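Local coordinates for protein type-iv like pilin ttha1219 (Thermus thermophilus, PDB 5G23) that is probably a pilin-like subunit of the type IV pilus system, which is linked to natural competence and DNA uptake in this bacterium, at residues Q70-S75 and D81-W86; R58-V63 and L176-L181; G43-E48 and A182-R187; E94-E99 and L116-C121; S50-V55 and N132-G137. All coordinates share one frame; numbering follows the deposited sequence.

Contact 1 (Q70-S75 and D81-W86)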
# COMPACT_ATOMS: atom_id res chain seq x y z
N GLN B 70 -6.34 -22.87 -9.40
CA GLN B 70 -5.16 -22.63 -8.60
C GLN B 70 -5.19 -21.18 -8.10
O GLN B 70 -5.31 -20.24 -8.89
CB GLN B 70 -3.88 -22.90 -9.40
CG GLN B 70 -2.65 -22.83 -8.52
CD GLN B 70 -1.40 -23.30 -9.20
OE1 GLN B 70 -0.88 -22.64 -10.12
NE2 GLN B 70 -0.83 -24.37 -8.69
N ALA B 71 -5.13 -21.03 -6.79
CA ALA B 71 -5.36 -19.75 -6.15
C ALA B 71 -4.12 -19.19 -5.49
O ALA B 71 -4.00 -18.00 -5.36
CB ALA B 71 -6.48 -19.88 -5.11
N LEU B 72 -3.20 -20.06 -5.07
CA LEU B 72 -2.04 -19.66 -4.32
C LEU B 72 -0.93 -20.65 -4.55
O LEU B 72 -1.15 -21.90 -4.55
CB LEU B 72 -2.37 -19.60 -2.83
CG LEU B 72 -1.28 -19.08 -1.91
CD1 LEU B 72 -1.19 -17.59 -1.98
CD2 LEU B 72 -1.53 -19.52 -0.46
N VAL B 73 0.27 -20.13 -4.72
CA VAL B 73 1.48 -20.96 -4.69
C VAL B 73 2.49 -20.31 -3.80
O VAL B 73 2.88 -19.15 -4.00
CB VAL B 73 2.11 -21.15 -6.09
CG1 VAL B 73 3.36 -21.97 -6.00
CG2 VAL B 73 1.17 -21.88 -7.03
N LEU B 74 2.96 -21.08 -2.81
CA LEU B 74 4.01 -20.65 -1.89
C LEU B 74 5.30 -21.40 -2.20
O LEU B 74 5.24 -22.61 -2.33
CB LEU B 74 3.64 -20.92 -0.45
CG LEU B 74 2.38 -20.21 -0.05
CD1 LEU B 74 1.95 -20.65 1.36
CD2 LEU B 74 2.54 -18.71 -0.05
N SER B 75 6.40 -20.65 -2.34
CA SER B 75 7.74 -21.19 -2.73
C SER B 75 8.82 -20.74 -1.76
O SER B 75 9.57 -19.83 -2.07
CB SER B 75 8.12 -20.64 -4.13
OG SER B 75 7.12 -21.09 -5.02
N ASP B 81 11.42 -16.17 0.32
CA ASP B 81 10.26 -16.85 -0.11
C ASP B 81 9.62 -16.14 -1.26
O ASP B 81 9.85 -14.94 -1.44
CB ASP B 81 9.30 -17.02 1.04
CG ASP B 81 9.89 -17.91 2.15
OD1 ASP B 81 11.05 -18.47 2.01
OD2 ASP B 81 9.20 -18.07 3.16
N GLY B 82 8.88 -16.90 -2.04
CA GLY B 82 8.07 -16.35 -3.11
C GLY B 82 6.64 -16.69 -2.90
O GLY B 82 6.33 -17.73 -2.34
N VAL B 83 5.76 -15.77 -3.22
CA VAL B 83 4.34 -16.04 -3.11
C VAL B 83 3.65 -15.57 -4.39
O VAL B 83 3.97 -14.48 -4.89
CB VAL B 83 3.72 -15.50 -1.83
CG1 VAL B 83 4.02 -14.06 -1.62
CG2 VAL B 83 2.20 -15.68 -1.87
N GLN B 84 2.82 -16.42 -4.94
CA GLN B 84 1.93 -16.05 -6.06
C GLN B 84 0.49 -16.35 -5.70
O GLN B 84 0.22 -17.37 -5.08
CB GLN B 84 2.30 -16.75 -7.36
CG GLN B 84 3.76 -16.67 -7.78
CD GLN B 84 4.08 -17.70 -8.82
OE1 GLN B 84 3.84 -17.47 -10.00
NE2 GLN B 84 4.49 -18.90 -8.39
N GLY B 85 -0.44 -15.50 -6.19
CA GLY B 85 -1.83 -15.66 -5.97
C GLY B 85 -2.72 -15.15 -7.11
O GLY B 85 -2.30 -14.32 -7.90
N TRP B 86 -3.92 -15.70 -7.21
CA TRP B 86 -4.85 -15.30 -8.31
C TRP B 86 -6.22 -15.05 -7.67
O TRP B 86 -6.56 -15.59 -6.58
CB TRP B 86 -4.91 -16.37 -9.38
CG TRP B 86 -3.65 -16.60 -10.09
CD1 TRP B 86 -3.28 -16.05 -11.27
CD2 TRP B 86 -2.54 -17.41 -9.66
NE1 TRP B 86 -2.00 -16.44 -11.60
CE2 TRP B 86 -1.54 -17.29 -10.62
CE3 TRP B 86 -2.30 -18.20 -8.51
CZ2 TRP B 86 -0.32 -17.94 -10.51
CZ3 TRP B 86 -1.13 -18.89 -8.42
CH2 TRP B 86 -0.11 -18.73 -9.41
O HOH W 1 5.23 -19.04 -5.62
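Val73 and Gln84 face each other as a hydrogen-bonded pair in an antiparallel beta hairpin built from strands 69-75 and 82-88. Val73 N donates to Gln84 O at 2.8 Å, and Gln84 N returns a bond of 2.9 Å to Val73 O. Ser75 and Gly82 form the next such pair toward the turn. Trp86 reaches over to the partner strand with its six-membered ring. With CG beside the backbone N (chi1 -64°), the indole meets Val73 CG2 at its edge, 4.0 Å from Trp86 CZ3, while Gln70 OE1 comes within 4.0 Å of Trp86 CH2, the amide and ring planes 18° apart. Trp86 NE1 is hydrogen-bonded to Cys126 O. A leucine in place of Trp86 would probably leave Cys126 O without this donor and open a gap beside Val73 CG2. Leu72, Leu74 and Val83 project from one face of the hairpin, where Val83 CG2 packs 3.6 Å from Leu74 CD2 and 3.9 Å from Leu72 CD1. Branched apolar residues suit this buried face, where Leu74 also rests on Val147 and Tyr149 of strand 141-151. Further out, Ala71 and Leu72 make a classic beta bulge opposite Val162, and Asp81 accepts a hydrogen bond from Val147 N of the second sheet and makes a salt bridge with Arg157. The face carrying Val73, Ser75 and Gln84 is more open and accommodates polar groups. There one water gives a proton to Val73 O and accepts one from Gln84 NE2, 2.9 Å away, and also bonds to Ser75 OG.

Contact 2 (R58-V63 and L176-L181)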
# COMPACT_ATOMS: atom_id res chain seq x y z
N ARG B 58 -3.20 -6.09 1.84
CA ARG B 58 -4.41 -5.77 1.09
C ARG B 58 -4.51 -6.61 -0.16
O ARG B 58 -5.59 -7.03 -0.56
CB ARG B 58 -4.45 -4.29 0.75
CG ARG B 58 -5.78 -3.82 0.19
CD ARG B 58 -5.85 -2.33 -0.25
NE ARG B 58 -7.26 -1.98 -0.60
CZ ARG B 58 -7.99 -1.01 -0.06
NH1 ARG B 58 -7.47 -0.16 0.86
NH2 ARG B 58 -9.25 -0.84 -0.46
N GLU B 59 -3.38 -6.84 -0.80
CA GLU B 59 -3.36 -7.60 -2.00
C GLU B 59 -3.62 -9.10 -1.73
O GLU B 59 -4.33 -9.76 -2.48
CB GLU B 59 -2.00 -7.34 -2.65
CG GLU B 59 -1.71 -8.00 -3.96
CD GLU B 59 -2.23 -7.21 -5.12
OE1 GLU B 59 -2.72 -6.08 -4.89
OE2 GLU B 59 -2.26 -7.81 -6.20
N LEU B 60 -3.01 -9.66 -0.70
CA LEU B 60 -3.08 -11.08 -0.45
C LEU B 60 -4.42 -11.51 0.17
O LEU B 60 -4.84 -12.65 -0.04
CB LEU B 60 -1.90 -11.55 0.40
CG LEU B 60 -0.55 -11.44 -0.35
CD1 LEU B 60 0.62 -11.69 0.57
CD2 LEU B 60 -0.46 -12.42 -1.54
N TYR B 61 -5.09 -10.61 0.88
CA TYR B 61 -6.39 -10.91 1.46
C TYR B 61 -7.38 -11.35 0.36
O TYR B 61 -8.25 -12.15 0.60
CB TYR B 61 -6.95 -9.68 2.16
CG TYR B 61 -8.29 -9.89 2.79
CD1 TYR B 61 -8.38 -10.45 4.05
CD2 TYR B 61 -9.47 -9.54 2.14
CE1 TYR B 61 -9.61 -10.65 4.67
CE2 TYR B 61 -10.69 -9.70 2.75
CZ TYR B 61 -10.75 -10.29 4.03
OH TYR B 61 -11.96 -10.52 4.65
N THR B 62 -7.24 -10.77 -0.81
CA THR B 62 -8.16 -11.04 -1.90
C THR B 62 -7.92 -12.40 -2.62
O THR B 62 -8.70 -12.83 -3.41
CB THR B 62 -8.13 -9.88 -2.96
OG1 THR B 62 -6.90 -9.86 -3.69
CG2 THR B 62 -8.18 -8.53 -2.33
N VAL B 63 -6.78 -13.06 -2.36
CA VAL B 63 -6.41 -14.22 -3.17
C VAL B 63 -7.47 -15.28 -3.03
O VAL B 63 -7.90 -15.59 -1.94
CB VAL B 63 -4.99 -14.69 -2.79
CG1 VAL B 63 -4.70 -16.00 -3.43
CG2 VAL B 63 -3.98 -13.67 -3.31
N LEU B 176 -2.06 -16.35 6.32
CA LEU B 176 -0.64 -16.30 5.97
C LEU B 176 0.05 -15.46 7.04
O LEU B 176 -0.55 -14.50 7.54
CB LEU B 176 -0.39 -15.66 4.63
CG LEU B 176 -1.04 -16.32 3.42
CD1 LEU B 176 -0.75 -15.50 2.18
CD2 LEU B 176 -0.54 -17.75 3.23
N ALA B 177 1.24 -15.85 7.37
CA ALA B 177 2.13 -15.04 8.17
C ALA B 177 3.28 -14.59 7.30
O ALA B 177 3.96 -15.41 6.66
CB ALA B 177 2.65 -15.79 9.36
N LEU B 178 3.53 -13.29 7.28
CA LEU B 178 4.60 -12.70 6.52
C LEU B 178 5.60 -12.00 7.45
O LEU B 178 5.19 -11.41 8.47
CB LEU B 178 4.04 -11.71 5.51
CG LEU B 178 3.19 -12.44 4.48
CD1 LEU B 178 1.76 -12.27 4.89
CD2 LEU B 178 3.40 -11.86 3.13
N TYR B 179 6.89 -12.15 7.14
CA TYR B 179 7.97 -11.58 7.94
C TYR B 179 8.97 -10.89 7.03
O TYR B 179 9.39 -11.44 6.05
CB TYR B 179 8.67 -12.68 8.75
CG TYR B 179 9.89 -12.20 9.47
CD1 TYR B 179 9.80 -11.62 10.73
CD2 TYR B 179 11.17 -12.33 8.89
CE1 TYR B 179 10.91 -11.15 11.40
CE2 TYR B 179 12.31 -11.88 9.55
CZ TYR B 179 12.18 -11.33 10.83
OH TYR B 179 13.25 -10.86 11.44
N LEU B 180 9.36 -9.66 7.42
CA LEU B 180 10.43 -8.95 6.80
C LEU B 180 11.47 -8.51 7.85
O LEU B 180 11.10 -8.09 8.99
CB LEU B 180 9.89 -7.69 6.11
CG LEU B 180 9.11 -7.89 4.82
CD1 LEU B 180 8.38 -6.61 4.44
CD2 LEU B 180 10.11 -8.31 3.73
N LEU B 181 12.74 -8.69 7.50
CA LEU B 181 13.87 -8.10 8.23
C LEU B 181 14.60 -7.21 7.25
O LEU B 181 14.91 -7.63 6.14
CB LEU B 181 14.79 -9.17 8.75
CG LEU B 181 16.03 -8.72 9.43
CD1 LEU B 181 15.77 -8.05 10.75
CD2 LEU B 181 16.97 -9.91 9.66
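Leu60 reaches from the last turns of helix 44-61 to Leu176 and Leu178 on strand 173-184, a helix laid on an antiparallel sheet as in type IV pilins generally. Along the helix, neighbouring residues turn to quite different surroundings. Arg58, long and charged, suits the side directed at the second subunit, where its NH1 makes an intersubunit salt bridge with OE1 of Glu59 of the second subunit. Glu59 of this chain is buried, and its OE2 is hydrogen-bonded to Thr107 OG1 in the seven-stranded sheet. Leu60 comes next and alone carries the contact with the strand. Its CG stands beside the backbone N and anti to the carbonyl carbon (chi1 -67°), which sends the CD1 methyl out to the two strand leucines. Tyr61 points away from the strand and packs on Pro232. Thr62 OG1 then donates back to Glu59 O at 2.8 Å, so that the hydroxyl finds its acceptor three residues earlier. Val63 N likewise bonds to Leu60 O, at 3.1 Å. On the strand, Leu176 and Leu178 are two residues apart and therefore emerge on the same face, turned to the helix. Leucine fits both places, since a branched tip fills the space between backbones whose closest CA atoms, those of Leu60 and Leu176, lie 8.6 Å apart. The tighter meeting is with Leu178: the side chains cross at a slant, and Leu60 CD1 lies 3.8 Å from Leu178 CD2, against 4.4 Å from Leu176 CD1.

Contact 3 (G43-E48 and A182-R187)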
# COMPACT_ATOMS: atom_id res chain seq x y z
N GLY B 43 10.27 4.96 14.09
CA GLY B 43 11.53 4.92 13.35
C GLY B 43 11.14 4.94 11.89
O GLY B 43 10.09 4.37 11.49
N ARG B 44 12.00 5.55 11.09
CA ARG B 44 11.80 5.63 9.67
C ARG B 44 11.68 4.26 8.97
O ARG B 44 10.77 4.03 8.16
CB ARG B 44 12.94 6.48 9.07
CG ARG B 44 12.84 6.66 7.60
CD ARG B 44 13.99 7.49 7.05
NE ARG B 44 13.94 7.58 5.61
CZ ARG B 44 14.92 8.01 4.85
NH1 ARG B 44 16.01 8.46 5.42
NH2 ARG B 44 14.79 8.07 3.54
N LEU B 45 12.57 3.35 9.31
CA LEU B 45 12.55 2.01 8.72
C LEU B 45 11.31 1.21 9.16
O LEU B 45 10.65 0.59 8.31
CB LEU B 45 13.85 1.28 9.05
CG LEU B 45 13.97 -0.08 8.41
CD1 LEU B 45 13.88 0.01 6.90
CD2 LEU B 45 15.33 -0.70 8.79
N ALA B 46 10.98 1.26 10.46
CA ALA B 46 9.76 0.65 10.93
C ALA B 46 8.52 1.17 10.16
O ALA B 46 7.65 0.38 9.79
CB ALA B 46 9.53 0.88 12.42
N ASP B 47 8.47 2.47 9.91
CA ASP B 47 7.32 3.07 9.17
C ASP B 47 7.29 2.57 7.76
O ASP B 47 6.20 2.27 7.19
CB ASP B 47 7.36 4.60 9.20
CG ASP B 47 7.04 5.18 10.55
OD1 ASP B 47 6.52 4.46 11.46
OD2 ASP B 47 7.31 6.39 10.69
N GLU B 48 8.46 2.34 7.19
CA GLU B 48 8.48 1.82 5.82
C GLU B 48 8.04 0.35 5.76
O GLU B 48 7.46 -0.09 4.77
CB GLU B 48 9.85 1.85 5.22
CG GLU B 48 9.82 1.76 3.72
CD GLU B 48 11.21 1.98 3.09
OE1 GLU B 48 12.25 2.15 3.82
OE2 GLU B 48 11.22 2.03 1.84
N ALA B 182 14.88 -5.99 7.66
CA ALA B 182 15.60 -5.06 6.82
C ALA B 182 16.62 -4.33 7.66
O ALA B 182 16.51 -4.21 8.88
CB ALA B 182 14.68 -4.06 6.14
N SER B 183 17.62 -3.81 6.96
CA SER B 183 18.68 -2.99 7.58
C SER B 183 19.00 -1.77 6.77
O SER B 183 18.85 -1.74 5.55
CB SER B 183 19.97 -3.81 7.78
OG SER B 183 20.64 -4.10 6.54
N VAL B 184 19.52 -0.80 7.48
CA VAL B 184 20.03 0.44 6.87
C VAL B 184 21.21 0.97 7.68
O VAL B 184 21.29 0.74 8.90
CB VAL B 184 18.96 1.61 6.89
CG1 VAL B 184 17.83 1.39 5.94
CG2 VAL B 184 18.45 1.89 8.28
N PRO B 185 22.10 1.72 7.03
CA PRO B 185 23.18 2.37 7.80
C PRO B 185 22.67 3.46 8.70
O PRO B 185 21.67 4.09 8.36
CB PRO B 185 24.08 2.99 6.73
CG PRO B 185 23.59 2.50 5.42
CD PRO B 185 22.16 2.05 5.60
N VAL B 186 23.36 3.68 9.81
CA VAL B 186 23.07 4.78 10.72
C VAL B 186 24.38 5.28 11.31
O VAL B 186 25.22 4.49 11.73
CB VAL B 186 22.01 4.36 11.78
CG1 VAL B 186 22.58 3.35 12.77
CG2 VAL B 186 21.48 5.59 12.54
N ARG B 187 24.57 6.59 11.32
CA ARG B 187 25.85 7.17 11.79
C ARG B 187 26.04 6.81 13.26
O ARG B 187 25.12 6.95 14.06
CB ARG B 187 25.96 8.69 11.61
CG ARG B 187 27.44 9.17 11.63
CD ARG B 187 27.91 10.44 10.91
NE ARG B 187 29.38 10.57 11.04
CZ ARG B 187 30.32 10.12 10.18
NH1 ARG B 187 29.98 9.48 9.06
NH2 ARG B 187 31.59 10.31 10.44
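Leu45 leans from the first turn of its helix onto Ala182, Ser183 and Val184. From CB the chain runs to a CG that lies anti to the backbone N, beside the carbonyl carbon (chi1 -176°), and both methyls are thereby carried to the strand. CD1 comes 4.2 Å from Ala182 CB, a partner small enough to let the helix settle close. CD2 has more neighbours: Ala182 O at 3.7 Å, Ser183 CA at 4.2 Å, and Val184 CG2 at 4.1 Å, so it sits against the strand backbone, near the valine methyl. Here the N-terminal turn of the helix packs on the sheet, as in the pilin fold; helix 44-48 and strand 182-184 run roughly antiparallel, their axes 9.7 Å apart at an angle of 145°. Leu221 and Ala223 of the neighbouring strand 221-230 also touch Leu45, which makes leucine a natural choice for this buried place. Ser183 points away from the helix, and its hydroxyl is hydrogen-bonded to Glu143 and Arg220. Gly43 takes the N-cap position with a phi of 116°, at which a side chain would run into the preceding carbonyl, and Arg44 forms salt bridges to Glu139 and Glu48 of the second subunit.

Contact 4 (E94-E99 and L116-C121)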
# COMPACT_ATOMS: atom_id res chain seq x y z
N GLU B 94 -11.09 -3.11 -6.56
CA GLU B 94 -9.65 -3.13 -6.51
C GLU B 94 -9.10 -2.41 -7.73
O GLU B 94 -9.54 -2.64 -8.85
CB GLU B 94 -9.08 -4.54 -6.38
CG GLU B 94 -9.75 -5.35 -5.19
CD GLU B 94 -9.13 -5.09 -3.79
OE1 GLU B 94 -7.90 -5.33 -3.64
OE2 GLU B 94 -9.84 -4.64 -2.82
N GLU B 95 -8.17 -1.48 -7.48
CA GLU B 95 -7.64 -0.63 -8.50
C GLU B 95 -7.10 -1.42 -9.69
O GLU B 95 -7.35 -1.07 -10.83
CB GLU B 95 -6.50 0.22 -7.93
CG GLU B 95 -6.17 1.43 -8.75
CD GLU B 95 -4.92 2.16 -8.33
OE1 GLU B 95 -4.25 1.69 -7.34
OE2 GLU B 95 -4.65 3.23 -8.94
N ILE B 96 -6.29 -2.44 -9.41
CA ILE B 96 -5.62 -3.22 -10.46
C ILE B 96 -6.64 -3.93 -11.36
O ILE B 96 -6.34 -4.17 -12.51
CB ILE B 96 -4.62 -4.25 -9.86
CG1 ILE B 96 -3.67 -4.73 -11.00
CG2 ILE B 96 -5.38 -5.39 -9.17
CD1 ILE B 96 -2.54 -3.76 -11.30
N CYS B 97 -7.83 -4.23 -10.82
CA CYS B 97 -8.94 -4.82 -11.57
C CYS B 97 -9.61 -3.86 -12.53
O CYS B 97 -10.40 -4.28 -13.32
CB CYS B 97 -10.04 -5.36 -10.63
SG CYS B 97 -9.46 -6.81 -9.72
N GLY B 98 -9.34 -2.57 -12.42
CA GLY B 98 -9.87 -1.58 -13.35
C GLY B 98 -10.31 -1.96 -14.77
O GLY B 98 -11.37 -1.52 -15.21
N GLU B 99 -9.49 -2.75 -15.48
CA GLU B 99 -9.82 -3.25 -16.84
C GLU B 99 -10.03 -4.80 -16.92
O GLU B 99 -9.98 -5.39 -18.02
CB GLU B 99 -8.70 -2.84 -17.80
CG GLU B 99 -8.19 -1.40 -17.69
CD GLU B 99 -6.87 -1.26 -18.42
OE1 GLU B 99 -6.19 -2.30 -18.56
OE2 GLU B 99 -6.53 -0.13 -18.88
N LEU B 116 12.67 -6.52 -2.16
CA LEU B 116 11.43 -7.12 -2.34
C LEU B 116 10.83 -6.51 -3.63
O LEU B 116 10.79 -5.32 -3.76
CB LEU B 116 10.53 -6.87 -1.12
CG LEU B 116 9.10 -7.41 -1.16
CD1 LEU B 116 9.03 -8.91 -1.14
CD2 LEU B 116 8.32 -6.83 0.02
N ARG B 117 10.32 -7.36 -4.49
CA ARG B 117 9.70 -7.00 -5.75
C ARG B 117 8.31 -7.60 -5.96
O ARG B 117 7.95 -8.60 -5.34
CB ARG B 117 10.61 -7.40 -6.89
CG ARG B 117 11.97 -6.71 -6.90
CD ARG B 117 12.72 -7.07 -8.19
NE ARG B 117 13.98 -6.37 -8.31
CZ ARG B 117 15.09 -6.74 -7.65
NH1 ARG B 117 15.10 -7.81 -6.82
NH2 ARG B 117 16.21 -6.03 -7.77
N TRP B 118 7.53 -6.95 -6.80
CA TRP B 118 6.18 -7.31 -7.06
C TRP B 118 5.89 -7.41 -8.53
O TRP B 118 6.45 -6.61 -9.36
CB TRP B 118 5.25 -6.22 -6.48
CG TRP B 118 3.79 -6.39 -6.82
CD1 TRP B 118 2.95 -7.45 -6.48
CD2 TRP B 118 2.98 -5.49 -7.58
NE1 TRP B 118 1.67 -7.22 -6.94
CE2 TRP B 118 1.66 -6.03 -7.62
CE3 TRP B 118 3.23 -4.24 -8.16
CZ2 TRP B 118 0.62 -5.41 -8.31
CZ3 TRP B 118 2.14 -3.58 -8.85
CH2 TRP B 118 0.88 -4.19 -8.91
N GLY B 119 5.03 -8.33 -8.92
CA GLY B 119 4.46 -8.28 -10.29
C GLY B 119 3.01 -8.72 -10.37
O GLY B 119 2.46 -9.28 -9.42
N ALA B 120 2.37 -8.35 -11.48
CA ALA B 120 0.99 -8.57 -11.70
C ALA B 120 0.71 -9.04 -13.12
O ALA B 120 1.43 -8.68 -14.02
CB ALA B 120 0.20 -7.30 -11.46
N CYS B 121 -0.34 -9.80 -13.31
CA CYS B 121 -0.69 -10.29 -14.62
C CYS B 121 -2.14 -10.52 -14.72
O CYS B 121 -2.88 -10.56 -13.73
CB CYS B 121 0.10 -11.62 -14.92
SG CYS B 121 -0.21 -12.95 -13.73
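Ile96 meets Trp118 and Ala120 where a disulfide-bonded loop packs on the penultimate strand, 115-122, of the seven-stranded antiparallel sheet. Along that strand, Leu116 begins on the buried side, packing against Thr52 of the helix and Val134 of the edge strand. Arg117 emerges from the other face, where a long side chain can reach back, and NH1 is hydrogen-bonded to Asn112 O. Trp118 is the first residue to touch the loop. Its CG lies anti to the backbone N (chi1 174°), and the indole extends to meet the isoleucine coming from the opposite direction. Ile96 CD1 approaches the edge of the ring, near its plane, 4.2 Å from Trp118 CH2. The far side of the indole is fixed by a hydrogen bond between NE1 and Thr107 OG1, and its ring also meets that of Tyr109, the two planes at about 30°. Gly119 pairs through its backbone with Gly108 of strand 104-112. Ala120 returns to the loop side, its CB 4.5 Å from Ile96 CD1. A short side chain suits this place beside the isoleucine methyl. Cys121 points away and is joined to Cys126 in a disulfide, while in the loop Cys97, next to Ile96, is joined to Cys89. With just one methyl against an aromatic edge and an alanine, the contact is small and depends on dispersion, without directional bonds. The loop's position therefore probably depends also on the Cys97-Cys89 disulfide and on the bond from Lys122 NZ to Glu99 O.

Contact 5 (S50-V55 and N132-G137)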
# COMPACT_ATOMS: atom_id res chain seq x y z
N SER B 50 5.94 -0.94 7.84
CA SER B 50 4.45 -0.88 8.05
C SER B 50 3.70 -0.56 6.73
O SER B 50 2.73 -1.20 6.46
CB SER B 50 4.05 0.11 9.13
OG SER B 50 4.62 -0.42 10.35
N LEU B 51 4.24 0.35 5.92
CA LEU B 51 3.67 0.64 4.63
C LEU B 51 3.69 -0.63 3.77
O LEU B 51 2.72 -0.93 3.07
CB LEU B 51 4.43 1.78 3.95
CG LEU B 51 4.18 3.19 4.48
CD1 LEU B 51 5.19 4.14 3.87
CD2 LEU B 51 2.80 3.65 4.12
N THR B 52 4.82 -1.33 3.79
CA THR B 52 5.03 -2.51 2.96
C THR B 52 4.04 -3.57 3.36
O THR B 52 3.37 -4.20 2.53
CB THR B 52 6.50 -3.04 3.10
OG1 THR B 52 7.40 -2.03 2.67
CG2 THR B 52 6.75 -4.24 2.26
N ALA B 53 3.86 -3.74 4.66
CA ALA B 53 2.89 -4.72 5.11
C ALA B 53 1.45 -4.39 4.72
O ALA B 53 0.69 -5.30 4.37
CB ALA B 53 2.97 -4.87 6.62
N THR B 54 1.09 -3.12 4.76
CA THR B 54 -0.27 -2.69 4.35
C THR B 54 -0.47 -2.99 2.88
O THR B 54 -1.51 -3.52 2.53
CB THR B 54 -0.46 -1.20 4.60
OG1 THR B 54 -0.27 -0.96 6.01
CG2 THR B 54 -1.81 -0.67 4.13
N VAL B 55 0.58 -2.78 2.04
CA VAL B 55 0.42 -3.06 0.60
C VAL B 55 0.19 -4.54 0.39
O VAL B 55 -0.67 -4.94 -0.34
CB VAL B 55 1.63 -2.54 -0.19
CG1 VAL B 55 1.62 -2.99 -1.66
CG2 VAL B 55 1.67 -0.98 -0.16
N ASN B 132 8.76 -5.09 -10.36
CA ASN B 132 8.42 -3.76 -9.83
C ASN B 132 8.97 -3.64 -8.43
O ASN B 132 8.78 -4.51 -7.60
CB ASN B 132 6.94 -3.50 -9.78
CG ASN B 132 6.32 -3.47 -11.16
OD1 ASN B 132 6.67 -2.63 -11.96
ND2 ASN B 132 5.41 -4.40 -11.44
N PRO B 133 9.73 -2.58 -8.18
CA PRO B 133 10.30 -2.49 -6.83
C PRO B 133 9.26 -2.28 -5.74
O PRO B 133 8.28 -1.57 -5.96
CB PRO B 133 11.20 -1.24 -6.88
CG PRO B 133 11.29 -0.85 -8.34
CD PRO B 133 10.20 -1.53 -9.11
N VAL B 134 9.43 -2.90 -4.60
CA VAL B 134 8.59 -2.52 -3.48
C VAL B 134 9.46 -1.82 -2.43
O VAL B 134 9.20 -0.68 -2.08
CB VAL B 134 7.92 -3.79 -2.84
CG1 VAL B 134 7.05 -3.43 -1.62
CG2 VAL B 134 7.02 -4.44 -3.89
N LEU B 135 10.50 -2.50 -1.98
CA LEU B 135 11.32 -2.06 -0.89
C LEU B 135 12.73 -2.63 -1.14
O LEU B 135 12.87 -3.82 -1.37
CB LEU B 135 10.74 -2.67 0.46
CG LEU B 135 11.51 -2.30 1.75
CD1 LEU B 135 11.42 -0.85 2.05
CD2 LEU B 135 10.97 -3.04 2.94
N GLY B 136 13.75 -1.81 -0.96
CA GLY B 136 15.08 -2.27 -0.76
C GLY B 136 15.93 -2.25 -2.03
O GLY B 136 15.56 -1.66 -2.99
N GLY B 137 17.05 -2.96 -1.96
CA GLY B 137 18.00 -3.07 -3.08
C GLY B 137 18.90 -1.81 -3.17
O GLY B 137 19.50 -1.53 -4.21
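The hydroxyl of Thr52 lies against hydrocarbon: Thr52 OG1 is 3.7 Å from Leu135 CD2 and 4.1 Å from Leu135 CB, and it makes no polar bond with the strand. Its need is met within helix 44-61, where it is hydrogen-bonded to Glu48 O one turn earlier, a familiar way for threonine to sit in a buried helix face. The partner is a classic beta bulge at the edge of the seven-stranded sheet, with Val134 and Leu135 both set opposite Leu116 of strand 115-122. At this bulge the chain turns a corner, and two successive side chains can thus point to the helix, as alternation along a regular strand would not allow. Leu135 crosses Thr52 at about a right angle, whereas Val134 comes in at a slant. Gly136 follows with a phi of 98°; a CB at these backbone angles would collide with Leu135 O, so glycine fits the turn. The helix face here also borders the second subunit, Leu51 of which packs on both Thr52 and Val134. Threonine answers both demands, offering a hydroxyl to its own helix and a methyl to the sheet. The torsion that puts OG1 beside the backbone N (chi1 -61°) sets CG2 anti to that N, and it is this methyl that lies 4.0 Å from Val134 CG1.

Overall arrangement
Contacts 2, 3 and 5 are buried and share helix 44-61: contacts 2 and 3 lay it on strand 173-184 of the four-stranded sheet, while contact 5 meets the edge of the seven-stranded one. All three are small and lack hydrogen bonds between their segments; contacts 2 and 3 are chiefly aliphatic, while contact 5 sets a threonine hydroxyl against leucine. Contact 1, partly buried, differs in kind, being held by backbone hydrogen bonds within the seven-stranded sheet. Contact 4 is a surface contact on that same sheet, and its strand neighbours the edge strand of contact 5. Contacts 2 to 5 all border the second subunit; contact 1 does not.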